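Local coordinates for sensor protein (Bacteroides thetaiotaomicron, PDB 2X7X) that binds fructose through its periplasmic domain, the sensing part of a hybrid two-component system that probably works as a histidine kinase controlling transcription, at residues Val11-Asp16 and Lys22-Ile27; Leu28-Phe33 and Lys251-Ala256; Val63-Ile68 and Asp258-Lys263. All coordinates share one frame; numbering follows the deposited sequence.

Interaction 1: residues Val11-Asp16 and Lys22-Ile27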
ATOM      1  N   VAL A  11     -26.251   8.213   9.997  1.00 43.25           N
ATOM      2  CA  VAL A  11     -25.550   8.363   8.722  1.00 42.04           C
ATOM      3  C   VAL A  11     -26.540   8.248   7.575  1.00 41.28           C
ATOM      4  O   VAL A  11     -27.093   7.176   7.305  1.00 41.13           O
ATOM      5  CB  VAL A  11     -24.388   7.354   8.553  1.00 42.24           C
ATOM      6  CG1 VAL A  11     -23.716   7.505   7.182  1.00 42.40           C
ATOM      7  CG2 VAL A  11     -23.343   7.538   9.658  1.00 42.36           C
ATOM      8  N   ALA A  12     -26.777   9.376   6.918  1.00 40.26           N
ATOM      9  CA  ALA A  12     -27.640   9.404   5.750  1.00 39.48           C
ATOM     10  C   ALA A  12     -26.750   9.315   4.519  1.00 38.89           C
ATOM     11  O   ALA A  12     -25.978  10.238   4.212  1.00 39.03           O
ATOM     12  CB  ALA A  12     -28.483  10.666   5.735  1.00 39.29           C
ATOM     13  N   GLN A  13     -26.856   8.190   3.826  1.00 37.59           N
ATOM     14  CA  GLN A  13     -25.939   7.858   2.746  1.00 36.11           C
ATOM     15  C   GLN A  13     -26.708   7.869   1.434  1.00 35.02           C
ATOM     16  O   GLN A  13     -27.783   7.282   1.346  1.00 34.66           O
ATOM     17  CB  GLN A  13     -25.339   6.480   3.030  1.00 36.34           C
ATOM     18  CG  GLN A  13     -24.065   6.145   2.316  1.00 36.09           C
ATOM     19  CD  GLN A  13     -22.858   6.866   2.864  1.00 35.96           C
ATOM     20  OE1 GLN A  13     -22.559   7.984   2.451  1.00 38.31           O
ATOM     21  NE2 GLN A  13     -22.126   6.213   3.763  1.00 35.07           N
ATOM     22  N   CYS A  14     -26.156   8.537   0.422  1.00 33.87           N
ATOM     23  CA  CYS A  14     -26.860   8.742  -0.847  1.00 32.92           C
ATOM     24  C   CYS A  14     -27.074   7.461  -1.653  1.00 32.38           C
ATOM     25  O   CYS A  14     -28.001   7.363  -2.462  1.00 31.93           O
ATOM     26  CB  CYS A  14     -26.141   9.795  -1.700  1.00 33.20           C
ATOM     27  SG  CYS A  14     -24.385   9.453  -2.045  1.00 33.03           S
ATOM     28  N   SER A  15     -26.223   6.473  -1.430  1.00 32.05           N
ATOM     29  CA  SER A  15     -26.346   5.225  -2.161  1.00 32.19           C
ATOM     30  C   SER A  15     -25.647   4.089  -1.450  1.00 32.12           C
ATOM     31  O   SER A  15     -25.111   4.277  -0.355  1.00 31.87           O
ATOM     32  CB  SER A  15     -25.812   5.375  -3.599  1.00 32.29           C
ATOM     33  OG  SER A  15     -24.605   6.101  -3.642  1.00 30.33           O
ATOM     34  N   ASP A  16     -25.665   2.915  -2.086  1.00 32.22           N
ATOM     35  CA  ASP A  16     -25.072   1.698  -1.517  1.00 32.14           C
ATOM     36  C   ASP A  16     -24.300   0.879  -2.552  1.00 31.08           C
ATOM     37  O   ASP A  16     -24.865   0.452  -3.553  1.00 31.08           O
ATOM     38  CB  ASP A  16     -26.150   0.828  -0.886  1.00 32.60           C
ATOM     39  CG  ASP A  16     -25.600  -0.478  -0.387  1.00 35.94           C
ATOM     40  OD1 ASP A  16     -24.770  -0.445   0.564  1.00 38.74           O
ATOM     41  OD2 ASP A  16     -25.971  -1.526  -0.975  1.00 38.24           O
ATOM     42  N   LYS A  22     -17.219   0.172   2.180  1.00 36.10           N
ATOM     43  CA  LYS A  22     -15.918   0.391   2.792  1.00 36.67           C
ATOM     44  C   LYS A  22     -15.908   1.540   3.820  1.00 37.35           C
ATOM     45  O   LYS A  22     -15.287   1.422   4.881  1.00 37.64           O
ATOM     46  CB  LYS A  22     -14.851   0.630   1.727  1.00 36.40           C
ATOM     47  CG  LYS A  22     -13.442   0.460   2.263  1.00 36.66           C
ATOM     48  CD  LYS A  22     -12.413   1.061   1.357  1.00 37.46           C
ATOM     49  CE  LYS A  22     -11.089   1.167   2.076  1.00 37.96           C
ATOM     50  NZ  LYS A  22     -10.409   2.446   1.739  1.00 38.44           N
ATOM     51  N   MET A  23     -16.574   2.647   3.498  1.00 37.76           N
ATOM     52  CA  MET A  23     -16.645   3.788   4.410  1.00 38.32           C
ATOM     53  C   MET A  23     -17.457   3.448   5.671  1.00 38.77           C
ATOM     54  O   MET A  23     -17.003   3.696   6.793  1.00 38.67           O
ATOM     55  CB  MET A  23     -17.236   5.007   3.700  1.00 38.25           C
ATOM     56  CG  MET A  23     -17.387   6.244   4.563  1.00 37.95           C
ATOM     57  SD  MET A  23     -18.379   7.497   3.730  1.00 40.56           S
ATOM     58  CE  MET A  23     -18.411   8.768   4.968  1.00 39.57           C
ATOM     59  N   ASN A  24     -18.649   2.886   5.475  1.00 39.07           N
ATOM     60  CA  ASN A  24     -19.490   2.443   6.579  1.00 39.81           C
ATOM     61  C   ASN A  24     -18.720   1.593   7.593  1.00 40.58           C
ATOM     62  O   ASN A  24     -18.585   1.983   8.758  1.00 40.40           O
ATOM     63  CB  ASN A  24     -20.695   1.677   6.038  1.00 39.59           C
ATOM     64  CG  ASN A  24     -21.626   2.556   5.213  1.00 39.39           C
ATOM     65  OD1 ASN A  24     -21.545   3.786   5.255  1.00 38.96           O
ATOM     66  ND2 ASN A  24     -22.522   1.925   4.466  1.00 37.43           N
ATOM     67  N   ASP A  25     -18.195   0.458   7.127  1.00 41.50           N
ATOM     68  CA  ASP A  25     -17.390  -0.446   7.945  1.00 42.52           C
ATOM     69  C   ASP A  25     -16.267   0.272   8.660  1.00 43.13           C
ATOM     70  O   ASP A  25     -15.911  -0.114   9.765  1.00 43.83           O
ATOM     71  CB  ASP A  25     -16.781  -1.571   7.106  1.00 42.56           C
ATOM     72  CG  ASP A  25     -17.818  -2.539   6.563  1.00 43.58           C
ATOM     73  OD1 ASP A  25     -17.411  -3.422   5.782  1.00 45.35           O
ATOM     74  OD2 ASP A  25     -19.025  -2.428   6.890  1.00 43.86           O
ATOM     75  N   GLU A  26     -15.701   1.301   8.037  1.00 43.75           N
ATOM     76  CA  GLU A  26     -14.629   2.087   8.666  1.00 44.51           C
ATOM     77  C   GLU A  26     -15.154   2.940   9.820  1.00 44.98           C
ATOM     78  O   GLU A  26     -14.428   3.221  10.767  1.00 44.87           O
ATOM     79  CB  GLU A  26     -13.913   2.983   7.643  1.00 44.43           C
ATOM     80  CG  GLU A  26     -12.725   2.351   6.928  1.00 44.19           C
ATOM     81  CD  GLU A  26     -12.258   3.131   5.696  1.00 44.78           C
ATOM     82  OE1 GLU A  26     -11.195   2.782   5.150  1.00 45.46           O
ATOM     83  OE2 GLU A  26     -12.931   4.089   5.258  1.00 44.74           O
ATOM     84  N   ILE A  27     -16.412   3.357   9.717  1.00 46.01           N
ATOM     85  CA  ILE A  27     -17.046   4.190  10.731  1.00 47.18           C
ATOM     86  C   ILE A  27     -17.379   3.325  11.944  1.00 48.09           C
ATOM     87  O   ILE A  27     -16.894   3.582  13.051  1.00 47.98           O
ATOM     88  CB  ILE A  27     -18.308   4.898  10.175  1.00 47.12           C
ATOM     89  CG1 ILE A  27     -17.904   6.001   9.194  1.00 46.54           C
ATOM     90  CG2 ILE A  27     -19.162   5.471  11.306  1.00 46.68           C
ATOM     91  CD1 ILE A  27     -18.998   6.367   8.204  1.00 45.61           C
TER

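Interaction 2: residues Leu28-Phe33 and Lys251-Ala256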
ATOM      1  N   LEU A  28     -18.184   2.290  11.710  1.00 49.17           N
ATOM      2  CA  LEU A  28     -18.502   1.290  12.724  1.00 50.38           C
ATOM      3  C   LEU A  28     -17.246   0.756  13.439  1.00 51.40           C
ATOM      4  O   LEU A  28     -17.246   0.604  14.662  1.00 51.72           O
ATOM      5  CB  LEU A  28     -19.308   0.134  12.113  1.00 49.93           C
ATOM      6  CG  LEU A  28     -20.627   0.464  11.405  1.00 49.47           C
ATOM      7  CD1 LEU A  28     -21.114  -0.719  10.585  1.00 49.30           C
ATOM      8  CD2 LEU A  28     -21.707   0.912  12.382  1.00 49.39           C
ATOM      9  N   ARG A  29     -16.179   0.492  12.686  1.00 52.55           N
ATOM     10  CA  ARG A  29     -14.949  -0.027  13.280  1.00 53.79           C
ATOM     11  C   ARG A  29     -14.336   0.988  14.241  1.00 54.60           C
ATOM     12  O   ARG A  29     -13.787   0.616  15.284  1.00 55.01           O
ATOM     13  CB  ARG A  29     -13.934  -0.430  12.209  1.00 53.73           C
ATOM     14  CG  ARG A  29     -12.680  -1.087  12.776  1.00 54.56           C
ATOM     15  CD  ARG A  29     -11.546  -1.214  11.758  1.00 54.70           C
ATOM     16  NE  ARG A  29     -11.954  -2.040  10.629  1.00 54.48           N
ATOM     17  CZ  ARG A  29     -11.949  -1.633   9.365  1.00 54.52           C
ATOM     18  NH1 ARG A  29     -12.359  -2.462   8.414  1.00 53.55           N
ATOM     19  NH2 ARG A  29     -11.524  -0.409   9.050  1.00 53.97           N
ATOM     20  N   GLU A  30     -14.433   2.267  13.894  1.00 55.46           N
ATOM     21  CA  GLU A  30     -13.912   3.318  14.760  1.00 56.16           C
ATOM     22  C   GLU A  30     -14.841   3.570  15.958  1.00 56.88           C
ATOM     23  O   GLU A  30     -14.398   4.069  16.995  1.00 56.82           O
ATOM     24  CB  GLU A  30     -13.671   4.606  13.966  1.00 55.97           C
ATOM     25  CG  GLU A  30     -12.752   5.617  14.643  1.00 55.31           C
ATOM     26  CD  GLU A  30     -11.312   5.161  14.694  1.00 55.96           C
ATOM     27  OE1 GLU A  30     -10.916   4.303  13.867  1.00 55.95           O
ATOM     28  OE2 GLU A  30     -10.571   5.658  15.570  1.00 56.14           O
ATOM     29  N   ALA A  31     -16.121   3.226  15.814  1.00 57.75           N
ATOM     30  CA  ALA A  31     -17.100   3.425  16.887  1.00 58.91           C
ATOM     31  C   ALA A  31     -16.701   2.661  18.154  1.00 59.62           C
ATOM     32  O   ALA A  31     -16.738   3.203  19.262  1.00 59.85           O
ATOM     33  CB  ALA A  31     -18.518   3.030  16.426  1.00 58.69           C
ATOM     34  N   MET A  32     -16.282   1.417  17.971  1.00 60.33           N
ATOM     35  CA  MET A  32     -15.946   0.540  19.080  1.00 61.25           C
ATOM     36  C   MET A  32     -14.685   0.962  19.858  1.00 61.33           C
ATOM     37  O   MET A  32     -14.276   0.283  20.799  1.00 61.57           O
ATOM     38  CB  MET A  32     -15.875  -0.915  18.586  1.00 61.61           C
ATOM     39  CG  MET A  32     -17.259  -1.501  18.267  1.00 62.97           C
ATOM     40  SD  MET A  32     -17.231  -3.035  17.312  1.00 66.28           S
ATOM     41  CE  MET A  32     -18.922  -3.632  17.518  1.00 65.75           C
ATOM     42  N   PHE A  33     -14.092   2.093  19.483  1.00 61.43           N
ATOM     43  CA  PHE A  33     -12.975   2.674  20.236  1.00 61.64           C
ATOM     44  C   PHE A  33     -13.447   3.799  21.129  1.00 61.68           C
ATOM     45  O   PHE A  33     -12.639   4.487  21.758  1.00 61.82           O
ATOM     46  CB  PHE A  33     -11.875   3.173  19.299  1.00 61.63           C
ATOM     47  CG  PHE A  33     -11.036   2.078  18.744  1.00 62.56           C
ATOM     48  CD1 PHE A  33      -9.865   1.689  19.395  1.00 63.13           C
ATOM     49  CD2 PHE A  33     -11.431   1.401  17.587  1.00 63.08           C
ATOM     50  CE1 PHE A  33      -9.089   0.651  18.899  1.00 63.83           C
ATOM     51  CE2 PHE A  33     -10.662   0.357  17.075  1.00 63.74           C
ATOM     52  CZ  PHE A  33      -9.489  -0.023  17.732  1.00 63.98           C
ATOM     53  N   LYS A 251     -11.619   8.896  10.067  1.00 44.82           N
ATOM     54  CA  LYS A 251     -11.447  10.337  10.249  1.00 45.78           C
ATOM     55  C   LYS A 251     -12.797  11.052  10.304  1.00 46.08           C
ATOM     56  O   LYS A 251     -12.894  12.154  10.844  1.00 46.15           O
ATOM     57  CB  LYS A 251     -10.553  10.935   9.158  1.00 45.95           C
ATOM     58  CG  LYS A 251      -9.043  10.712   9.362  1.00 47.70           C
ATOM     59  CD  LYS A 251      -8.236  11.566   8.375  1.00 50.05           C
ATOM     60  CE  LYS A 251      -6.803  11.059   8.192  1.00 51.32           C
ATOM     61  NZ  LYS A 251      -5.938  11.440   9.337  1.00 52.10           N
ATOM     62  N   VAL A 252     -13.823  10.416   9.741  1.00 46.46           N
ATOM     63  CA  VAL A 252     -15.187  10.933   9.786  1.00 46.86           C
ATOM     64  C   VAL A 252     -15.713  10.828  11.204  1.00 47.26           C
ATOM     65  O   VAL A 252     -16.245  11.797  11.733  1.00 47.26           O
ATOM     66  CB  VAL A 252     -16.129  10.181   8.813  1.00 46.88           C
ATOM     67  CG1 VAL A 252     -17.590  10.508   9.087  1.00 46.86           C
ATOM     68  CG2 VAL A 252     -15.791  10.520   7.383  1.00 47.11           C
ATOM     69  N   LEU A 253     -15.550   9.662  11.823  1.00 47.94           N
ATOM     70  CA  LEU A 253     -15.991   9.479  13.197  1.00 48.56           C
ATOM     71  C   LEU A 253     -15.210  10.321  14.210  1.00 49.02           C
ATOM     72  O   LEU A 253     -15.803  10.852  15.150  1.00 49.13           O
ATOM     73  CB  LEU A 253     -15.974   8.013  13.607  1.00 48.61           C
ATOM     74  CG  LEU A 253     -16.844   7.777  14.855  1.00 48.92           C
ATOM     75  CD1 LEU A 253     -18.330   8.023  14.564  1.00 47.91           C
ATOM     76  CD2 LEU A 253     -16.646   6.395  15.404  1.00 47.90           C
ATOM     77  N   GLN A 254     -13.898  10.442  14.021  1.00 49.40           N
ATOM     78  CA  GLN A 254     -13.084  11.277  14.894  1.00 50.27           C
ATOM     79  C   GLN A 254     -13.587  12.706  14.905  1.00 50.55           C
ATOM     80  O   GLN A 254     -13.516  13.392  15.926  1.00 50.85           O
ATOM     81  CB  GLN A 254     -11.619  11.253  14.475  1.00 50.51           C
ATOM     82  CG  GLN A 254     -10.728  10.431  15.389  1.00 51.97           C
ATOM     83  CD  GLN A 254      -9.918   9.403  14.620  1.00 53.77           C
ATOM     84  OE1 GLN A 254     -10.262   8.218  14.613  1.00 54.59           O
ATOM     85  NE2 GLN A 254      -8.855   9.850  13.946  1.00 52.97           N
ATOM     86  N   LEU A 255     -14.096  13.144  13.760  1.00 50.75           N
ATOM     87  CA  LEU A 255     -14.666  14.470  13.623  1.00 50.90           C
ATOM     88  C   LEU A 255     -15.962  14.544  14.424  1.00 51.22           C
ATOM     89  O   LEU A 255     -16.151  15.473  15.206  1.00 51.43           O
ATOM     90  CB  LEU A 255     -14.911  14.783  12.144  1.00 50.75           C
ATOM     91  CG  LEU A 255     -15.418  16.154  11.694  1.00 50.49           C
ATOM     92  CD1 LEU A 255     -14.480  17.285  12.115  1.00 49.37           C
ATOM     93  CD2 LEU A 255     -15.605  16.141  10.179  1.00 49.89           C
ATOM     94  N   ALA A 256     -16.838  13.559  14.235  1.00 51.31           N
ATOM     95  CA  ALA A 256     -18.069  13.456  15.009  1.00 51.74           C
ATOM     96  C   ALA A 256     -17.777  13.540  16.513  1.00 52.20           C
ATOM     97  O   ALA A 256     -18.365  14.365  17.219  1.00 52.53           O
ATOM     98  CB  ALA A 256     -18.815  12.167  14.667  1.00 51.27           C
TER

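Interaction 3: residues Val63-Ile68 and Asp258-Lys263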
ATOM      1  N   VAL A  63     -31.290  12.105  17.028  1.00 55.11           N
ATOM      2  CA  VAL A  63     -29.890  11.672  17.089  1.00 54.29           C
ATOM      3  C   VAL A  63     -28.995  12.826  17.531  1.00 53.73           C
ATOM      4  O   VAL A  63     -29.311  13.998  17.305  1.00 53.73           O
ATOM      5  CB  VAL A  63     -29.370  11.078  15.736  1.00 54.35           C
ATOM      6  CG1 VAL A  63     -30.044   9.745  15.422  1.00 53.65           C
ATOM      7  CG2 VAL A  63     -29.557  12.073  14.583  1.00 54.56           C
ATOM      8  N   ASP A  64     -27.879  12.485  18.160  1.00 53.05           N
ATOM      9  CA  ASP A  64     -26.968  13.489  18.699  1.00 52.36           C
ATOM     10  C   ASP A  64     -26.142  14.193  17.616  1.00 51.72           C
ATOM     11  O   ASP A  64     -25.671  15.318  17.819  1.00 51.86           O
ATOM     12  CB  ASP A  64     -26.064  12.858  19.768  1.00 52.63           C
ATOM     13  CG  ASP A  64     -26.862  12.260  20.931  1.00 53.47           C
ATOM     14  OD1 ASP A  64     -27.560  13.024  21.637  1.00 53.78           O
ATOM     15  OD2 ASP A  64     -26.796  11.025  21.133  1.00 54.27           O
ATOM     16  N   LEU A  65     -25.973  13.526  16.471  1.00 50.68           N
ATOM     17  CA  LEU A  65     -25.189  14.050  15.352  1.00 49.44           C
ATOM     18  C   LEU A  65     -25.574  13.368  14.049  1.00 48.64           C
ATOM     19  O   LEU A  65     -25.922  12.182  14.025  1.00 48.55           O
ATOM     20  CB  LEU A  65     -23.681  13.897  15.609  1.00 49.50           C
ATOM     21  CG  LEU A  65     -22.699  14.667  14.706  1.00 49.52           C
ATOM     22  CD1 LEU A  65     -21.464  15.114  15.484  1.00 49.08           C
ATOM     23  CD2 LEU A  65     -22.289  13.873  13.475  1.00 48.57           C
ATOM     24  N   LEU A  66     -25.500  14.130  12.966  1.00 47.58           N
ATOM     25  CA  LEU A  66     -25.880  13.640  11.647  1.00 46.57           C
ATOM     26  C   LEU A  66     -24.726  13.705  10.647  1.00 45.28           C
ATOM     27  O   LEU A  66     -24.133  14.762  10.433  1.00 44.93           O
ATOM     28  CB  LEU A  66     -27.091  14.413  11.124  1.00 46.71           C
ATOM     29  CG  LEU A  66     -27.719  13.868   9.843  1.00 48.17           C
ATOM     30  CD1 LEU A  66     -29.235  13.908   9.921  1.00 49.47           C
ATOM     31  CD2 LEU A  66     -27.211  14.623   8.620  1.00 49.48           C
ATOM     32  N   ILE A  67     -24.419  12.557  10.051  1.00 44.03           N
ATOM     33  CA  ILE A  67     -23.458  12.465   8.955  1.00 42.91           C
ATOM     34  C   ILE A  67     -24.223  12.199   7.664  1.00 41.88           C
ATOM     35  O   ILE A  67     -24.912  11.185   7.536  1.00 41.78           O
ATOM     36  CB  ILE A  67     -22.397  11.354   9.191  1.00 42.96           C
ATOM     37  CG1 ILE A  67     -21.508  11.687  10.387  1.00 42.79           C
ATOM     38  CG2 ILE A  67     -21.498  11.189   7.972  1.00 43.28           C
ATOM     39  CD1 ILE A  67     -20.822  10.471  10.968  1.00 42.35           C
ATOM     40  N   ILE A  68     -24.103  13.118   6.713  1.00 40.71           N
ATOM     41  CA  ILE A  68     -24.793  12.971   5.429  1.00 39.61           C
ATOM     42  C   ILE A  68     -23.890  13.194   4.215  1.00 38.63           C
ATOM     43  O   ILE A  68     -23.008  14.060   4.212  1.00 38.48           O
ATOM     44  CB  ILE A  68     -26.061  13.894   5.325  1.00 39.70           C
ATOM     45  CG1 ILE A  68     -26.813  13.635   4.018  1.00 40.04           C
ATOM     46  CG2 ILE A  68     -25.683  15.356   5.425  1.00 39.21           C
ATOM     47  CD1 ILE A  68     -28.080  14.413   3.852  1.00 41.50           C
ATOM     48  N   ASP A 258     -15.007  14.623  18.181  1.00 52.90           N
ATOM     49  CA  ASP A 258     -14.482  15.936  18.555  1.00 52.81           C
ATOM     50  C   ASP A 258     -15.597  16.957  18.775  1.00 52.70           C
ATOM     51  O   ASP A 258     -15.548  17.736  19.730  1.00 52.93           O
ATOM     52  CB  ASP A 258     -13.480  16.448  17.512  1.00 52.92           C
ATOM     53  CG  ASP A 258     -12.221  15.597  17.445  1.00 53.30           C
ATOM     54  OD1 ASP A 258     -12.055  14.691  18.292  1.00 53.40           O
ATOM     55  OD2 ASP A 258     -11.397  15.825  16.536  1.00 53.77           O
ATOM     56  N   ILE A 259     -16.604  16.937  17.906  1.00 52.40           N
ATOM     57  CA  ILE A 259     -17.713  17.884  17.976  1.00 51.99           C
ATOM     58  C   ILE A 259     -18.606  17.589  19.171  1.00 52.10           C
ATOM     59  O   ILE A 259     -18.909  18.489  19.962  1.00 51.86           O
ATOM     60  CB  ILE A 259     -18.532  17.893  16.667  1.00 51.92           C
ATOM     61  CG1 ILE A 259     -17.723  18.566  15.552  1.00 51.35           C
ATOM     62  CG2 ILE A 259     -19.887  18.582  16.864  1.00 51.43           C
ATOM     63  CD1 ILE A 259     -18.252  18.314  14.168  1.00 51.08           C
ATOM     64  N   LEU A 260     -19.015  16.330  19.301  1.00 52.26           N
ATOM     65  CA  LEU A 260     -19.853  15.905  20.418  1.00 52.66           C
ATOM     66  C   LEU A 260     -19.179  16.127  21.779  1.00 53.26           C
ATOM     67  O   LEU A 260     -19.792  16.675  22.688  1.00 53.54           O
ATOM     68  CB  LEU A 260     -20.265  14.440  20.268  1.00 52.10           C
ATOM     69  CG  LEU A 260     -21.293  14.088  19.193  1.00 51.38           C
ATOM     70  CD1 LEU A 260     -21.454  12.577  19.126  1.00 50.37           C
ATOM     71  CD2 LEU A 260     -22.639  14.777  19.417  1.00 49.93           C
ATOM     72  N   GLU A 261     -17.917  15.720  21.900  1.00 53.82           N
ATOM     73  CA  GLU A 261     -17.164  15.853  23.146  1.00 54.51           C
ATOM     74  C   GLU A 261     -16.566  17.256  23.300  1.00 54.97           C
ATOM     75  O   GLU A 261     -15.605  17.465  24.048  1.00 54.83           O
ATOM     76  CB  GLU A 261     -16.055  14.798  23.206  1.00 54.53           C
ATOM     77  CG  GLU A 261     -16.550  13.355  23.184  1.00 55.45           C
ATOM     78  CD  GLU A 261     -15.412  12.338  23.196  1.00 57.34           C
ATOM     79  OE1 GLU A 261     -14.231  12.754  23.089  1.00 57.54           O
ATOM     80  OE2 GLU A 261     -15.701  11.120  23.310  1.00 58.07           O
ATOM     81  N   LYS A 262     -17.137  18.205  22.567  1.00 55.60           N
ATOM     82  CA  LYS A 262     -16.715  19.608  22.572  1.00 56.24           C
ATOM     83  C   LYS A 262     -15.191  19.839  22.580  1.00 56.45           C
ATOM     84  O   LYS A 262     -14.709  20.819  23.156  1.00 56.61           O
ATOM     85  CB  LYS A 262     -17.430  20.368  23.691  1.00 56.32           C
ATOM     86  CG  LYS A 262     -18.915  20.011  23.765  1.00 57.73           C
ATOM     87  CD  LYS A 262     -19.727  20.961  24.632  1.00 59.72           C
ATOM     88  CE  LYS A 262     -21.088  20.347  24.932  1.00 60.68           C
ATOM     89  NZ  LYS A 262     -22.173  21.366  24.904  1.00 61.59           N
ATOM     90  N   LYS A 263     -14.447  18.926  21.943  1.00 56.51           N
ATOM     91  CA  LYS A 263     -13.033  19.152  21.599  1.00 56.61           C
ATOM     92  C   LYS A 263     -12.964  20.121  20.416  1.00 56.53           C
ATOM     93  O   LYS A 263     -13.964  20.303  19.717  1.00 56.42           O
ATOM     94  CB  LYS A 263     -12.330  17.839  21.224  1.00 56.71           C
ATOM     95  CG  LYS A 263     -11.640  17.096  22.366  1.00 57.14           C
ATOM     96  CD  LYS A 263     -12.537  16.010  22.944  1.00 58.26           C
ATOM     97  CE  LYS A 263     -11.747  14.976  23.741  1.00 59.32           C
ATOM     98  NZ  LYS A 263     -11.144  13.933  22.853  1.00 59.74           N
TER

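Interaction 1: residues Val11-Asp16 and Lys22-Ile27
Gln13 is the last residue of strand 8-13, and it reaches across to Met23 and Asn24 on helix 18-31, the helix that follows directly in the chain. The strand gives way to a loop at Cys14 to Asp16, while Lys22 to Ile27 are regular helix. The backbones stand well apart, with 9.3 Å between Gln13 CA and Asn24 CA, and side chains bridge the gap.

The CB of Gln13 points at the helix. Its CG lies anti to the backbone N (chi1 -160°), and a bend at the next bond carries the amide out to Asn24. There Gln13 NE2 donates to Asn24 OD1 over 2.9 Å. The N-H...O angle of 135° makes the bond bent at the hydrogen, yet the donor lies in the carbonyl plane on a lone pair. The two amides arrive from opposite directions with planes 23° apart, nearly coplanar. Met23 comes past obliquely, its SD 4.0 Å from the same Gln13 NE2.

The other end of the Gln13 amide turns to the sugar site: OE1 takes a weak hydrogen bond from NH2 of Arg20, a fructose-binding residue. A leucine in place of Gln13 would probably leave Asn24 OD1 without this donor and remove the weak acceptor that faces Arg20 NH2.

This is the strand-to-helix half of a beta-alpha-beta unit (strand 8-13, helix 18-31, strand 38-43), in which the loop after the strand, through Ser15, lines the fructose pocket. A buried glutamine amide with a donor bond at one end and a weak acceptor bond at the other thus links strand to helix and may help position Arg20.

Interaction 2: residues Leu28-Phe33 and Lys251-Ala256
Leu253 of helix 249-260 packs against Glu30 and Ala31 near the C-terminal end of helix 18-31, where Glu30 CA and Leu253 CA come within 6.7 Å.

The apolar part belongs chiefly to one methyl. A chi1 of -162° sets CG of Leu253 beside its carbonyl carbon, and from there CD2 runs against the backbone joining Glu30 to Ala31, 3.4 Å from Glu30 C. The same CD2 touches a side chain of each residue, lying 3.8 Å from Glu30 CB and 4.0 Å from Ala31 CB. The aliphatic base of Glu30 therefore serves as packing surface, crossing the leucine at a slant.

The polar part starts where Glu30 bends at chi2 and brings its carboxylate beside the amide end of Gln254. The planes of the two groups are turned 61° apart, so they do not lie flat on one another. The carboxylate also has a partner across the dimer: Glu30 OE1 forms a salt bridge with Lys297 NZ of the second subunit.

Both helices pack on the parallel sheet of this lobe. Ala31 rests on Val39 of strand 38-43, whereas Val252 and Leu255, on another side of helix 249-260, press on Ile106 of strand 104-108 and on strand 90-93. The two helices thus lie side by side over the sheet, with Lys297 of the second subunit meeting Glu30 of helix 18-31 and Phe33 just beyond it.

Interaction 3: residues Val63-Ile68 and Asp258-Lys263
Leu65 and Leu260 face each other across the seam between strand 65-68 and the last turn of helix 249-260, their CA atoms 7.6 Å apart, and their side chains pass diagonally. The first torsion of Leu65 (chi1 -166°) turns the branch away from its own backbone N and toward the helix, where CD1 meets the side chains. That methyl comes up to the branch point of the other leucine, with Leu65 CD1 3.9 Å from Leu260 CG.

Ile259 takes the other position against the same methyl. It crosses Leu65 at about a right angle and offers its short branch, CG2, at 4.1 Å from Leu65 CD1. The strand leucine is thus met by two consecutive helix residues at once.

Leu260 answers with its own CD2, which goes toward Asp64. This methyl lies 3.5 Å from Asp64 O, and it also touches Asp64 CB at 3.9 Å and Leu65 CB at 4.0 Å. Asp64 contributes only this inner part of its side chain: its carboxylate leads away from the helix, where OD2 accepts a hydrogen bond from Arg8 N. Phe7 packs on both Asp64 and Leu260 and continues the apolar patch.

The helix ends right here in a Schellman motif. Lys262 adopts left-handed backbone angles, its N bonds to Ile259 O, and Lys263 N makes a weak bond back to Asp258 O.

Between the two segments the contact is purely van der Waals. Hydrocarbon branches do the joining, while the carboxylate of Asp64 turns to Arg8. The chemistry is that of the last turn of a helix packing on an inner strand of the parallel sheet: apolar toward the strand, with the charged group kept at the margin.

The three contacts form a circuit within the same lobe of the periplasmic binding protein fold. Helix 18-31 serves interactions 1 and 2, whose centres are about 12 Å apart; Met23 CE meets Val252 CG2 at 4.0 Å between them. Helix 249-260 serves interactions 2 and 3, with centres about 11 Å apart, and Val252 CG1 reaches Ile67 CD1 at 3.7 Å. The sheet closes the loop: strands 8-13 and 65-68 are neighbours, joined by a probable hydrogen bond of 2.7 Å between Ala12 N and Ile67 O. Interaction 1 adjoins the sugar, the Gln13 side chain being about 7 Å from the bound fructose, whereas interactions 2 and 3 are packing away from the pocket.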